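Local coordinates for protein myosin-17 (Arabidopsis thaliana, PDB 7KFL) that serves as a plant class XI myosin motor whose globular tail, the cargo-binding domain modelled here, probably recognises the cargo the motor carries along actin, at residues A[308-322]-A[342-356]. Numbering follows the deposited sequence.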
loop_
_atom_site.group_PDB
_atom_site.type_symbol
_atom_site.label_atom_id
_atom_site.label_comp_id
_atom_site.label_asym_id
_atom_site.label_seq_id
_atom_site.Cartn_x
_atom_site.Cartn_y
_atom_site.Cartn_z
ATOM N N PHE A 308 23.027 -0.401 -13.802
ATOM C CA PHE A 308 24.496 -0.368 -13.574
ATOM C C PHE A 308 25.080 -1.768 -13.790
ATOM O O PHE A 308 26.024 -1.890 -14.587
ATOM C CB PHE A 308 24.828 0.163 -12.176
ATOM C CG PHE A 308 26.297 0.136 -11.833
ATOM C CD1 PHE A 308 27.152 1.123 -12.300
ATOM C CD2 PHE A 308 26.825 -0.880 -11.050
ATOM C CE1 PHE A 308 28.504 1.095 -11.987
ATOM C CE2 PHE A 308 28.177 -0.908 -10.741
ATOM C CZ PHE A 308 29.013 0.080 -11.210
ATOM N N LEU A 309 24.530 -2.785 -13.115
ATOM C CA LEU A 309 25.064 -4.178 -13.095
ATOM C C LEU A 309 25.190 -4.745 -14.517
ATOM O O LEU A 309 26.105 -5.564 -14.731
ATOM C CB LEU A 309 24.155 -5.069 -12.241
ATOM C CG LEU A 309 24.254 -4.880 -10.726
ATOM C CD1 LEU A 309 23.191 -5.700 -10.015
ATOM C CD2 LEU A 309 25.635 -5.249 -10.204
ATOM N N VAL A 310 24.311 -4.345 -15.445
ATOM C CA VAL A 310 24.214 -4.938 -16.816
ATOM C C VAL A 310 24.936 -4.060 -17.849
ATOM O O VAL A 310 25.064 -4.525 -18.998
ATOM C CB VAL A 310 22.752 -5.181 -17.243
ATOM C CG1 VAL A 310 22.016 -6.072 -16.254
ATOM C CG2 VAL A 310 21.989 -3.883 -17.481
ATOM N N ILE A 311 25.370 -2.846 -17.488
ATOM C CA ILE A 311 26.001 -1.894 -18.454
ATOM C C ILE A 311 27.330 -2.498 -18.921
ATOM O O ILE A 311 28.038 -3.092 -18.083
ATOM C CB ILE A 311 26.175 -0.479 -17.858
ATOM C CG1 ILE A 311 26.208 0.592 -18.953
ATOM C CG2 ILE A 311 27.403 -0.389 -16.963
ATOM C CD1 ILE A 311 24.864 0.875 -19.587
ATOM N N HIS A 312 27.631 -2.369 -20.217
ATOM C CA HIS A 312 28.872 -2.875 -20.866
ATOM C C HIS A 312 30.006 -1.868 -20.650
ATOM O O HIS A 312 29.719 -0.653 -20.587
ATOM C CB HIS A 312 28.636 -3.149 -22.358
ATOM C CG HIS A 312 27.626 -4.214 -22.627
ATOM N ND1 HIS A 312 27.776 -5.507 -22.165
ATOM C CD2 HIS A 312 26.464 -4.188 -23.315
ATOM C CE1 HIS A 312 26.746 -6.232 -22.551
ATOM N NE2 HIS A 312 25.925 -5.446 -23.258
ATOM N N GLN A 313 31.243 -2.365 -20.542
ATOM C CA GLN A 313 32.483 -1.550 -20.440
ATOM C C GLN A 313 32.348 -0.563 -19.275
ATOM O O GLN A 313 32.276 0.652 -19.535
ATOM C CB GLN A 313 32.748 -0.833 -21.766
ATOM C CG GLN A 313 32.852 -1.776 -22.957
ATOM C CD GLN A 313 33.216 -1.060 -24.233
ATOM O OE1 GLN A 313 34.205 -1.388 -24.887
ATOM N NE2 GLN A 313 32.419 -0.069 -24.601
ATOM N N LYS A 314 32.302 -1.080 -18.042
ATOM C CA LYS A 314 32.274 -0.281 -16.787
ATOM C C LYS A 314 33.600 0.459 -16.601
ATOM O O LYS A 314 33.598 1.604 -16.154
ATOM C CB LYS A 314 31.973 -1.176 -15.579
ATOM C CG LYS A 314 30.561 -1.744 -15.533
ATOM C CD LYS A 314 30.340 -2.709 -14.387
ATOM C CE LYS A 314 28.985 -3.382 -14.433
ATOM N NZ LYS A 314 28.881 -4.350 -15.550
ATOM N N PRO A 315 34.769 -0.159 -16.910
ATOM C CA PRO A 315 36.060 0.526 -16.786
ATOM C C PRO A 315 36.186 1.843 -17.573
ATOM O O PRO A 315 36.921 2.704 -17.132
ATOM C CB PRO A 315 37.064 -0.495 -17.344
ATOM C CG PRO A 315 36.399 -1.831 -17.108
ATOM C CD PRO A 315 34.928 -1.559 -17.338
ATOM N N LYS A 316 35.480 1.966 -18.703
ATOM C CA LYS A 316 35.551 3.139 -19.618
ATOM C C LYS A 316 34.675 4.289 -19.101
ATOM O O LYS A 316 34.861 5.423 -19.585
ATOM C CB LYS A 316 35.118 2.743 -21.034
ATOM C CG LYS A 316 36.053 1.780 -21.753
ATOM C CD LYS A 316 35.738 1.623 -23.225
ATOM C CE LYS A 316 36.797 0.839 -23.973
ATOM N NZ LYS A 316 36.444 0.673 -25.404
ATOM N N LYS A 317 33.761 4.016 -18.161
ATOM C CA LYS A 317 32.766 5.001 -17.651
ATOM C C LYS A 317 33.455 5.962 -16.674
ATOM O O LYS A 317 34.313 5.498 -15.894
ATOM C CB LYS A 317 31.595 4.298 -16.953
ATOM C CG LYS A 317 30.934 3.167 -17.732
ATOM C CD LYS A 317 29.892 3.628 -18.729
ATOM C CE LYS A 317 29.694 2.648 -19.867
ATOM N NZ LYS A 317 28.759 3.177 -20.887
ATOM N N THR A 318 33.086 7.246 -16.722
ATOM C CA THR A 318 33.506 8.299 -15.756
ATOM C C THR A 318 32.550 8.270 -14.556
ATOM O O THR A 318 31.433 7.738 -14.713
ATOM C CB THR A 318 33.543 9.684 -16.416
ATOM O OG1 THR A 318 32.209 10.064 -16.758
ATOM C CG2 THR A 318 34.412 9.727 -17.654
ATOM N N LEU A 319 32.971 8.814 -13.409
ATOM C CA LEU A 319 32.152 8.880 -12.167
ATOM C C LEU A 319 30.901 9.730 -12.423
ATOM O O LEU A 319 29.838 9.389 -11.873
ATOM C CB LEU A 319 32.991 9.467 -11.025
ATOM C CG LEU A 319 32.264 9.643 -9.691
ATOM C CD1 LEU A 319 31.887 8.298 -9.089
ATOM C CD2 LEU A 319 33.112 10.439 -8.712
ATOM N N ASP A 320 31.032 10.791 -13.226
ATOM C CA ASP A 320 29.951 11.770 -13.519
ATOM C C ASP A 320 28.859 11.101 -14.362
ATOM O O ASP A 320 27.676 11.375 -14.099
ATOM C CB ASP A 320 30.520 13.023 -14.189
ATOM C CG ASP A 320 31.397 13.851 -13.264
ATOM O OD1 ASP A 320 30.927 14.186 -12.156
ATOM O OD2 ASP A 320 32.543 14.152 -13.655
ATOM N N GLU A 321 29.237 10.261 -15.332
ATOM C CA GLU A 321 28.290 9.458 -16.156
ATOM C C GLU A 321 27.441 8.576 -15.234
ATOM O O GLU A 321 26.200 8.624 -15.346
ATOM C CB GLU A 321 29.037 8.587 -17.169
ATOM C CG GLU A 321 29.524 9.343 -18.392
ATOM C CD GLU A 321 30.413 8.528 -19.315
ATOM O OE1 GLU A 321 30.140 7.320 -19.486
ATOM O OE2 GLU A 321 31.383 9.098 -19.855
ATOM N N ILE A 322 28.095 7.819 -14.346
ATOM C CA ILE A 322 27.455 6.820 -13.439
ATOM C C ILE A 322 26.440 7.535 -12.537
ATOM O O ILE A 322 25.306 7.033 -12.423
ATOM C CB ILE A 322 28.522 6.057 -12.622
ATOM C CG1 ILE A 322 29.457 5.243 -13.521
ATOM C CG2 ILE A 322 27.874 5.179 -11.560
ATOM C CD1 ILE A 322 30.799 4.947 -12.896
ATOM N N TYR A 342 31.037 -6.004 -6.850
ATOM C CA TYR A 342 30.709 -6.494 -8.216
ATOM C C TYR A 342 31.687 -7.598 -8.632
ATOM O O TYR A 342 32.901 -7.448 -8.402
ATOM C CB TYR A 342 30.745 -5.345 -9.228
ATOM C CG TYR A 342 30.455 -5.756 -10.649
ATOM C CD1 TYR A 342 29.153 -5.923 -11.093
ATOM C CD2 TYR A 342 31.481 -5.982 -11.553
ATOM C CE1 TYR A 342 28.875 -6.302 -12.398
ATOM C CE2 TYR A 342 31.221 -6.359 -12.860
ATOM C CZ TYR A 342 29.914 -6.519 -13.285
ATOM O OH TYR A 342 29.651 -6.890 -14.573
ATOM N N TRP A 343 31.163 -8.670 -9.232
ATOM C CA TRP A 343 31.934 -9.814 -9.789
ATOM C C TRP A 343 31.175 -10.385 -10.993
ATOM O O TRP A 343 30.024 -9.971 -11.208
ATOM C CB TRP A 343 32.183 -10.878 -8.710
ATOM C CG TRP A 343 30.932 -11.559 -8.250
ATOM C CD1 TRP A 343 29.930 -11.012 -7.503
ATOM C CD2 TRP A 343 30.534 -12.915 -8.522
ATOM N NE1 TRP A 343 28.942 -11.933 -7.287
ATOM C CE2 TRP A 343 29.283 -13.110 -7.899
ATOM C CE3 TRP A 343 31.110 -13.982 -9.222
ATOM C CZ2 TRP A 343 28.602 -14.325 -7.958
ATOM C CZ3 TRP A 343 30.435 -15.182 -9.280
ATOM C CH2 TRP A 343 29.198 -15.349 -8.655
ATOM N N ASP A 344 31.795 -11.296 -11.748
ATOM C CA ASP A 344 31.240 -11.814 -13.027
ATOM C C ASP A 344 31.976 -13.100 -13.431
ATOM O O ASP A 344 33.091 -12.997 -13.974
ATOM C CB ASP A 344 31.323 -10.729 -14.106
ATOM C CG ASP A 344 30.517 -11.022 -15.357
ATOM O OD1 ASP A 344 29.942 -12.121 -15.444
ATOM O OD2 ASP A 344 30.475 -10.143 -16.235
ATOM N N ASP A 345 31.366 -14.262 -13.172
ATOM C CA ASP A 345 31.875 -15.601 -13.577
ATOM C C ASP A 345 31.114 -16.091 -14.816
ATOM O O ASP A 345 31.121 -17.313 -15.063
ATOM C CB ASP A 345 31.750 -16.615 -12.434
ATOM C CG ASP A 345 32.832 -16.491 -11.378
ATOM O OD1 ASP A 345 33.332 -15.365 -11.181
ATOM O OD2 ASP A 345 33.165 -17.525 -10.762
ATOM N N LYS A 346 30.487 -15.178 -15.567
ATOM C CA LYS A 346 29.686 -15.504 -16.777
ATOM C C LYS A 346 30.343 -14.866 -18.006
ATOM O O LYS A 346 30.660 -15.615 -18.946
ATOM C CB LYS A 346 28.238 -15.034 -16.605
ATOM C CG LYS A 346 27.280 -15.509 -17.688
ATOM C CD LYS A 346 25.831 -15.200 -17.399
ATOM C CE LYS A 346 24.923 -15.511 -18.571
ATOM N NZ LYS A 346 23.580 -14.911 -18.396
ATOM N N TYR A 347 30.528 -13.541 -17.991
ATOM C CA TYR A 347 31.135 -12.744 -19.092
ATOM C C TYR A 347 32.565 -12.313 -18.732
ATOM O O TYR A 347 33.306 -11.923 -19.655
ATOM C CB TYR A 347 30.278 -11.515 -19.403
ATOM C CG TYR A 347 28.909 -11.820 -19.955
ATOM C CD1 TYR A 347 27.903 -12.313 -19.137
ATOM C CD2 TYR A 347 28.609 -11.605 -21.291
ATOM C CE1 TYR A 347 26.639 -12.592 -19.633
ATOM C CE2 TYR A 347 27.350 -11.877 -21.802
ATOM C CZ TYR A 347 26.361 -12.374 -20.971
ATOM O OH TYR A 347 25.117 -12.646 -21.462
ATOM N N GLY A 348 32.933 -12.361 -17.446
ATOM C CA GLY A 348 34.270 -11.976 -16.950
ATOM C C GLY A 348 34.551 -10.489 -17.113
ATOM O O GLY A 348 35.743 -10.126 -17.195
ATOM N N THR A 349 33.506 -9.654 -17.157
ATOM C CA THR A 349 33.613 -8.172 -17.257
ATOM C C THR A 349 34.030 -7.615 -15.893
ATOM O O THR A 349 33.668 -8.230 -14.869
ATOM C CB THR A 349 32.305 -7.535 -17.750
ATOM O OG1 THR A 349 31.267 -7.843 -16.821
ATOM C CG2 THR A 349 31.907 -8.001 -19.134
ATOM N N HIS A 350 34.767 -6.501 -15.885
ATOM C CA HIS A 350 35.300 -5.847 -14.659
ATOM C C HIS A 350 34.345 -4.738 -14.206
ATOM O O HIS A 350 33.400 -4.416 -14.957
ATOM C CB HIS A 350 36.727 -5.328 -14.892
ATOM C CG HIS A 350 37.694 -6.388 -15.302
ATOM N ND1 HIS A 350 38.769 -6.127 -16.130
ATOM C CD2 HIS A 350 37.742 -7.709 -15.021
ATOM C CE1 HIS A 350 39.443 -7.240 -16.333
ATOM N NE2 HIS A 350 38.831 -8.226 -15.666
ATOM N N SER A 351 34.599 -4.181 -13.019
ATOM C CA SER A 351 33.820 -3.078 -12.399
ATOM C C SER A 351 34.267 -1.734 -12.989
ATOM O O SER A 351 34.955 -1.741 -14.028
ATOM C CB SER A 351 33.968 -3.101 -10.899
ATOM O OG SER A 351 33.057 -2.200 -10.291
ATOM N N VAL A 352 33.872 -0.627 -12.352
ATOM C CA VAL A 352 34.321 0.757 -12.696
ATOM C C VAL A 352 35.818 0.872 -12.376
ATOM O O VAL A 352 36.313 0.057 -11.567
ATOM C CB VAL A 352 33.492 1.830 -11.960
ATOM C CG1 VAL A 352 32.027 1.787 -12.372
ATOM C CG2 VAL A 352 33.622 1.735 -10.446
ATOM N N SER A 353 36.509 1.842 -12.986
ATOM C CA SER A 353 37.987 2.012 -12.909
ATOM C C SER A 353 38.410 2.322 -11.468
ATOM O O SER A 353 37.580 2.848 -10.703
ATOM C CB SER A 353 38.475 3.072 -13.868
ATOM O OG SER A 353 38.338 4.372 -13.314
ATOM N N SER A 354 39.660 1.996 -11.122
ATOM C CA SER A 354 40.293 2.276 -9.805
ATOM C C SER A 354 40.270 3.783 -9.522
ATOM O O SER A 354 40.121 4.160 -8.341
ATOM C CB SER A 354 41.696 1.726 -9.760
ATOM O OG SER A 354 42.341 2.080 -8.546
ATOM N N ASP A 355 40.418 4.605 -10.569
ATOM C CA ASP A 355 40.360 6.091 -10.504
ATOM C C ASP A 355 38.954 6.529 -10.077
ATOM O O ASP A 355 38.857 7.499 -9.302
ATOM C CB ASP A 355 40.758 6.728 -11.840
ATOM C CG ASP A 355 42.259 6.759 -12.080
ATOM O OD1 ASP A 355 42.947 7.532 -11.382
ATOM O OD2 ASP A 355 42.729 6.007 -12.959
ATOM N N VAL A 356 37.912 5.846 -10.569
ATOM C CA VAL A 356 36.484 6.116 -10.222
ATOM C C VAL A 356 36.240 5.697 -8.765
ATOM O O VAL A 356 35.586 6.472 -8.042
ATOM C CB VAL A 356 35.511 5.415 -11.193
ATOM C CG1 VAL A 356 34.066 5.498 -10.722
ATOM C CG2 VAL A 356 35.631 5.964 -12.607
#
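Lys314 lays its aliphatic chain over one face of the Tyr342 ring, CD standing 4.2 Å from the ring centroid in a CH-pi contact. The chain runs extended until a bend at its last torsion (chi4 70°) turns NZ onto Tyr342 OH, 2.8 Å away. A lysine suits this buried spot because its ammonium can serve three oxygens: NZ also bonds Ile311 O almost in line with the carbonyl and Leu309 O from above the carbonyl plane. Tyrosine offers a flat face for the methylenes and a hydroxyl that accepts and donates: OH donates to Thr349 OG1, which donates to Asp344 OD2 at 2.5 Å.

Farther along, branched aliphatics fill the tight apolar part: Val352 CG1 touches both Ile322 CD1, 3.4 Å away, and the edge of the Phe308 ring, while Val356 CG1 touches Leu319 CD1 at 3.9 Å. Helix 332-341, between the segments in the chain, backs Phe308, Ile322 and Val352. On the exposed side, Pro315 N lies 3.3 Å from Ser351 O with no hydrogen to share, and Pro315 CG only grazes His350 CB. Without backbone-to-backbone hydrogen bonds, the join relies on apolar packing and one buried ammonium, its charge probably eased by the relay to Asp344.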